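Local coordinates for UPF0311 protein CA_C3321 (Clostridium acetobutylicum ATCC 824, PDB 3G7G) that is of unknown function but folds as a closed antiparallel beta barrel of the UPF0311 (DUF3237) family, at residues E8-T20 with E148-S158. Numbering follows the deposited sequence.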
loop_
_atom_site.group_PDB
_atom_site.type_symbol
_atom_site.label_atom_id
_atom_site.label_comp_id
_atom_site.label_asym_id
_atom_site.label_seq_id
_atom_site.Cartn_x
_atom_site.Cartn_y
_atom_site.Cartn_z
ATOM N N GLU A 8 22.769 -17.176 8.806
ATOM C CA GLU A 8 21.875 -16.266 9.609
ATOM C C GLU A 8 21.643 -14.959 8.835
ATOM O O GLU A 8 21.929 -14.870 7.619
ATOM C CB GLU A 8 22.467 -16.006 11.008
ATOM C CG GLU A 8 23.726 -15.138 11.006
ATOM C CD GLU A 8 24.486 -15.182 12.329
ATOM O OE1 GLU A 8 23.854 -15.016 13.402
ATOM O OE2 GLU A 8 25.728 -15.377 12.299
ATOM N N MET A 9 21.100 -13.966 9.524
ATOM C CA MET A 9 20.832 -12.690 8.910
ATOM C C MET A 9 22.030 -11.755 9.062
ATOM O O MET A 9 22.434 -11.400 10.182
ATOM C CB MET A 9 19.602 -12.045 9.528
ATOM C CG MET A 9 19.314 -10.670 8.954
ATOM S SD MET A 9 17.660 -10.216 9.336
ATOM C CE MET A 9 16.881 -11.280 8.173
ATOM N N ASN A 10 22.572 -11.351 7.917
ATOM C CA ASN A 10 23.623 -10.361 7.854
ATOM C C ASN A 10 23.076 -9.047 7.311
ATOM O O ASN A 10 22.030 -9.008 6.645
ATOM C CB ASN A 10 24.762 -10.904 7.007
ATOM C CG ASN A 10 25.263 -12.249 7.524
ATOM O OD1 ASN A 10 25.769 -12.349 8.648
ATOM N ND2 ASN A 10 25.092 -13.292 6.728
ATOM N N TYR A 11 23.772 -7.972 7.653
ATOM C CA TYR A 11 23.340 -6.621 7.335
ATOM C C TYR A 11 24.524 -5.659 7.404
ATOM O O TYR A 11 25.553 -5.970 7.990
ATOM C CB TYR A 11 22.224 -6.159 8.295
ATOM C CG TYR A 11 22.642 -6.118 9.744
ATOM C CD1 TYR A 11 23.343 -5.035 10.253
ATOM C CD2 TYR A 11 22.363 -7.177 10.601
ATOM C CE1 TYR A 11 23.750 -4.999 11.585
ATOM C CE2 TYR A 11 22.766 -7.153 11.932
ATOM C CZ TYR A 11 23.461 -6.062 12.418
ATOM O OH TYR A 11 23.844 -6.029 13.750
ATOM N N GLU A 12 24.337 -4.493 6.804
ATOM C CA GLU A 12 25.352 -3.460 6.679
ATOM C C GLU A 12 24.692 -2.155 7.081
ATOM O O GLU A 12 23.640 -1.835 6.524
ATOM C CB GLU A 12 25.736 -3.307 5.201
ATOM C CG GLU A 12 27.081 -3.812 4.788
ATOM C CD GLU A 12 27.582 -3.122 3.506
ATOM O OE1 GLU A 12 26.730 -2.725 2.659
ATOM O OE2 GLU A 12 28.834 -2.978 3.361
ATOM N N GLU A 13 25.285 -1.396 8.000
ATOM C CA GLU A 13 24.858 -0.005 8.190
ATOM C C GLU A 13 25.229 0.784 6.943
ATOM O O GLU A 13 26.360 0.737 6.506
ATOM C CB GLU A 13 25.476 0.664 9.430
ATOM C CG GLU A 13 24.666 1.934 9.853
ATOM C CD GLU A 13 25.269 2.703 11.033
ATOM O OE1 GLU A 13 25.719 2.056 12.015
ATOM O OE2 GLU A 13 25.262 3.968 10.987
ATOM N N VAL A 14 24.282 1.507 6.369
ATOM C CA VAL A 14 24.549 2.218 5.132
ATOM C C VAL A 14 24.725 3.714 5.354
ATOM O O VAL A 14 25.627 4.305 4.782
ATOM C CB VAL A 14 23.514 1.899 4.021
ATOM C CG1 VAL A 14 23.672 0.445 3.588
ATOM C CG2 VAL A 14 22.116 2.177 4.458
ATOM N N PHE A 15 23.895 4.315 6.195
ATOM C CA PHE A 15 24.014 5.719 6.538
ATOM C C PHE A 15 23.057 6.014 7.678
ATOM O O PHE A 15 22.274 5.160 8.085
ATOM C CB PHE A 15 23.708 6.625 5.338
ATOM C CG PHE A 15 22.297 6.450 4.784
ATOM C CD1 PHE A 15 21.286 7.321 5.139
ATOM C CD2 PHE A 15 22.011 5.432 3.900
ATOM C CE1 PHE A 15 20.008 7.176 4.637
ATOM C CE2 PHE A 15 20.724 5.269 3.384
ATOM C CZ PHE A 15 19.727 6.152 3.752
ATOM N N SER A 16 23.159 7.218 8.206
ATOM C CA SER A 16 22.266 7.735 9.230
ATOM C C SER A 16 21.681 9.028 8.749
ATOM O O SER A 16 22.271 9.718 7.908
ATOM C CB SER A 16 23.052 8.058 10.493
ATOM O OG SER A 16 23.718 6.905 10.958
ATOM N N ILE A 17 20.550 9.394 9.322
ATOM C CA ILE A 17 20.021 10.742 9.134
ATOM C C ILE A 17 19.659 11.277 10.504
ATOM O O ILE A 17 19.015 10.582 11.274
ATOM C CB ILE A 17 18.793 10.773 8.202
ATOM C CG1 ILE A 17 19.078 10.010 6.912
ATOM C CG2 ILE A 17 18.414 12.211 7.867
ATOM C CD1 ILE A 17 17.924 9.988 5.918
ATOM N N THR A 18 20.114 12.491 10.825
ATOM C CA THR A 18 19.607 13.192 11.999
ATOM C C THR A 18 18.647 14.261 11.508
ATOM O O THR A 18 19.036 15.132 10.746
ATOM C CB THR A 18 20.728 13.800 12.826
ATOM O OG1 THR A 18 21.634 12.765 13.184
ATOM C CG2 THR A 18 20.180 14.434 14.099
ATOM N N ILE A 19 17.398 14.167 11.942
ATOM C CA ILE A 19 16.324 15.012 11.467
ATOM C C ILE A 19 15.801 15.943 12.557
ATOM O O ILE A 19 15.534 15.506 13.664
ATOM C CB ILE A 19 15.115 14.133 11.011
ATOM C CG1 ILE A 19 15.462 13.353 9.750
ATOM C CG2 ILE A 19 13.916 14.980 10.729
ATOM C CD1 ILE A 19 14.460 12.261 9.411
ATOM N N THR A 20 15.609 17.208 12.204
ATOM C CA THR A 20 14.903 18.166 13.022
ATOM C C THR A 20 13.470 18.229 12.507
ATOM O O THR A 20 13.229 18.413 11.323
ATOM C CB THR A 20 15.562 19.568 12.931
ATOM O OG1 THR A 20 16.950 19.475 13.294
ATOM C CG2 THR A 20 14.892 20.575 13.836
ATOM N N GLU A 148 15.446 16.555 20.921
ATOM C CA GLU A 148 15.996 17.544 19.989
ATOM C C GLU A 148 16.078 17.077 18.521
ATOM O O GLU A 148 16.297 17.902 17.631
ATOM C CB GLU A 148 17.380 18.024 20.468
ATOM C CG GLU A 148 17.390 19.484 20.987
ATOM C CD GLU A 148 18.414 19.721 22.100
ATOM O OE1 GLU A 148 17.993 20.146 23.204
ATOM O OE2 GLU A 148 19.624 19.480 21.874
ATOM N N ASN A 149 15.897 15.777 18.273
ATOM C CA ASN A 149 15.941 15.213 16.924
ATOM C C ASN A 149 15.365 13.805 16.861
ATOM O O ASN A 149 15.072 13.218 17.896
ATOM C CB ASN A 149 17.387 15.145 16.455
ATOM C CG ASN A 149 17.961 16.502 16.199
ATOM O OD1 ASN A 149 17.393 17.285 15.421
ATOM N ND2 ASN A 149 19.067 16.823 16.877
ATOM N N VAL A 150 15.210 13.259 15.651
ATOM C CA VAL A 150 15.139 11.807 15.508
ATOM C C VAL A 150 16.391 11.339 14.776
ATOM O O VAL A 150 16.796 11.936 13.790
ATOM C CB VAL A 150 13.810 11.309 14.881
ATOM C CG1 VAL A 150 13.470 12.033 13.604
ATOM C CG2 VAL A 150 13.838 9.787 14.656
ATOM N N LEU A 151 17.042 10.322 15.329
ATOM C CA LEU A 151 18.229 9.701 14.739
ATOM C C LEU A 151 17.761 8.438 14.048
ATOM O O LEU A 151 17.153 7.585 14.683
ATOM C CB LEU A 151 19.263 9.339 15.819
ATOM C CG LEU A 151 20.547 8.630 15.346
ATOM C CD1 LEU A 151 21.308 9.492 14.320
ATOM C CD2 LEU A 151 21.503 8.219 16.523
ATOM N N LEU A 152 18.021 8.335 12.751
ATOM C CA LEU A 152 17.696 7.146 11.977
ATOM C C LEU A 152 18.966 6.504 11.505
ATOM O O LEU A 152 19.790 7.171 10.921
ATOM C CB LEU A 152 16.865 7.526 10.764
ATOM C CG LEU A 152 15.620 8.353 11.046
ATOM C CD1 LEU A 152 15.174 9.037 9.751
ATOM C CD2 LEU A 152 14.555 7.449 11.649
ATOM N N LYS A 153 19.141 5.225 11.787
ATOM C CA LYS A 153 20.246 4.432 11.260
ATOM C C LYS A 153 19.690 3.394 10.294
ATOM O O LYS A 153 18.795 2.632 10.657
ATOM C CB LYS A 153 21.003 3.734 12.387
ATOM C CG LYS A 153 22.035 4.616 13.036
ATOM C CD LYS A 153 22.359 4.215 14.499
ATOM C CE LYS A 153 23.749 4.756 14.898
ATOM N NZ LYS A 153 23.959 4.978 16.369
ATOM N N PHE A 154 20.221 3.371 9.075
ATOM C CA PHE A 154 19.657 2.583 7.998
ATOM C C PHE A 154 20.540 1.364 7.777
ATOM O O PHE A 154 21.764 1.481 7.727
ATOM C CB PHE A 154 19.567 3.401 6.720
ATOM C CG PHE A 154 18.437 4.377 6.694
ATOM C CD1 PHE A 154 17.265 4.076 6.019
ATOM C CD2 PHE A 154 18.549 5.604 7.316
ATOM C CE1 PHE A 154 16.199 4.999 5.993
ATOM C CE2 PHE A 154 17.528 6.513 7.282
ATOM C CZ PHE A 154 16.341 6.212 6.620
ATOM N N TYR A 155 19.911 0.190 7.657
ATOM C CA TYR A 155 20.641 -1.067 7.487
ATOM C C TYR A 155 20.181 -1.810 6.251
ATOM O O TYR A 155 18.994 -2.023 6.038
ATOM C CB TYR A 155 20.454 -1.952 8.699
ATOM C CG TYR A 155 21.033 -1.388 9.971
ATOM C CD1 TYR A 155 22.344 -1.639 10.326
ATOM C CD2 TYR A 155 20.264 -0.620 10.810
ATOM C CE1 TYR A 155 22.874 -1.130 11.510
ATOM C CE2 TYR A 155 20.765 -0.111 11.966
ATOM C CZ TYR A 155 22.060 -0.374 12.324
ATOM O OH TYR A 155 22.536 0.156 13.495
ATOM N N LYS A 156 21.132 -2.188 5.415
ATOM C CA LYS A 156 20.838 -3.002 4.265
ATOM C C LYS A 156 20.883 -4.450 4.701
ATOM O O LYS A 156 21.847 -4.875 5.315
ATOM C CB LYS A 156 21.881 -2.728 3.190
ATOM C CG LYS A 156 21.622 -3.370 1.870
ATOM C CD LYS A 156 22.966 -3.678 1.184
ATOM C CE LYS A 156 23.563 -4.972 1.792
ATOM N NZ LYS A 156 24.957 -5.262 1.350
ATOM N N ILE A 157 19.838 -5.209 4.400
ATOM C CA ILE A 157 19.817 -6.641 4.698
ATOM C C ILE A 157 20.518 -7.334 3.540
ATOM O O ILE A 157 20.148 -7.167 2.366
ATOM C CB ILE A 157 18.371 -7.182 4.886
ATOM C CG1 ILE A 157 17.667 -6.459 6.050
ATOM C CG2 ILE A 157 18.324 -8.716 5.020
ATOM C CD1 ILE A 157 18.319 -6.595 7.384
ATOM N N SER A 158 21.545 -8.101 3.904
ATOM C CA SER A 158 22.317 -8.881 2.962
ATOM C C SER A 158 21.670 -10.248 2.762
ATOM O O SER A 158 21.845 -10.840 1.683
ATOM C CB SER A 158 23.754 -9.074 3.468
ATOM O OG SER A 158 24.251 -7.888 4.071
#
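Phe15 and Phe154 meet inside the barrel as an offset stack, ring centroids 4.5 Å apart and planes turned by only 15°. Phe15 holds CG between its own backbone N and carbonyl carbon (chi1 60°), which swings the ring over its partner; CE1 then lies 3.4 Å from Phe154 CD2, while Phe154 CB sits against the Phe15 face in a CH-pi contact. Phe51 also stacks on Phe15, so the ring has two aromatic neighbours, which suits a flat, apolar side chain here. Ile17 CD1 packs against the Phe154 ring at CE2, and farther along the same face Ile19 CD1 presses tightly on Leu152 CD1. Ile17 also reaches Ile79 and Leu152 reaches Tyr77, both on strand 71-81.

The backbones that carry these side chains form an antiparallel ladder: Ile17 and Leu152 exchange two backbone bonds, as do Ile19 and Val150. Around Val14 the pattern breaks as in a beta bulge: Phe154 O takes Val14 N, at 2.9 Å, whereas Phe154 N gives to Phe15 O.

The outer face is more mixed. Tyr11 CD1 touches Tyr155 CD1 at 3.5 Å with the ring planes nearly perpendicular, and Met9 of a second subunit packs on both tyrosines. Ser16 OG lies 3.5 Å from Lys153 CG, a small residue beside a long aliphatic stem. Back on the Phe154 face, beyond the bulge, Glu12 OE1 and Lys156 NZ form a long, weak salt bridge of 3.4 Å, the lysine chain bending at chi3 to come alongside.

Backbone bonds thus join the first and last strands and close the barrel; on the inner face the seam is packed with apolar and aromatic side chains, with charge pairing a peripheral addition.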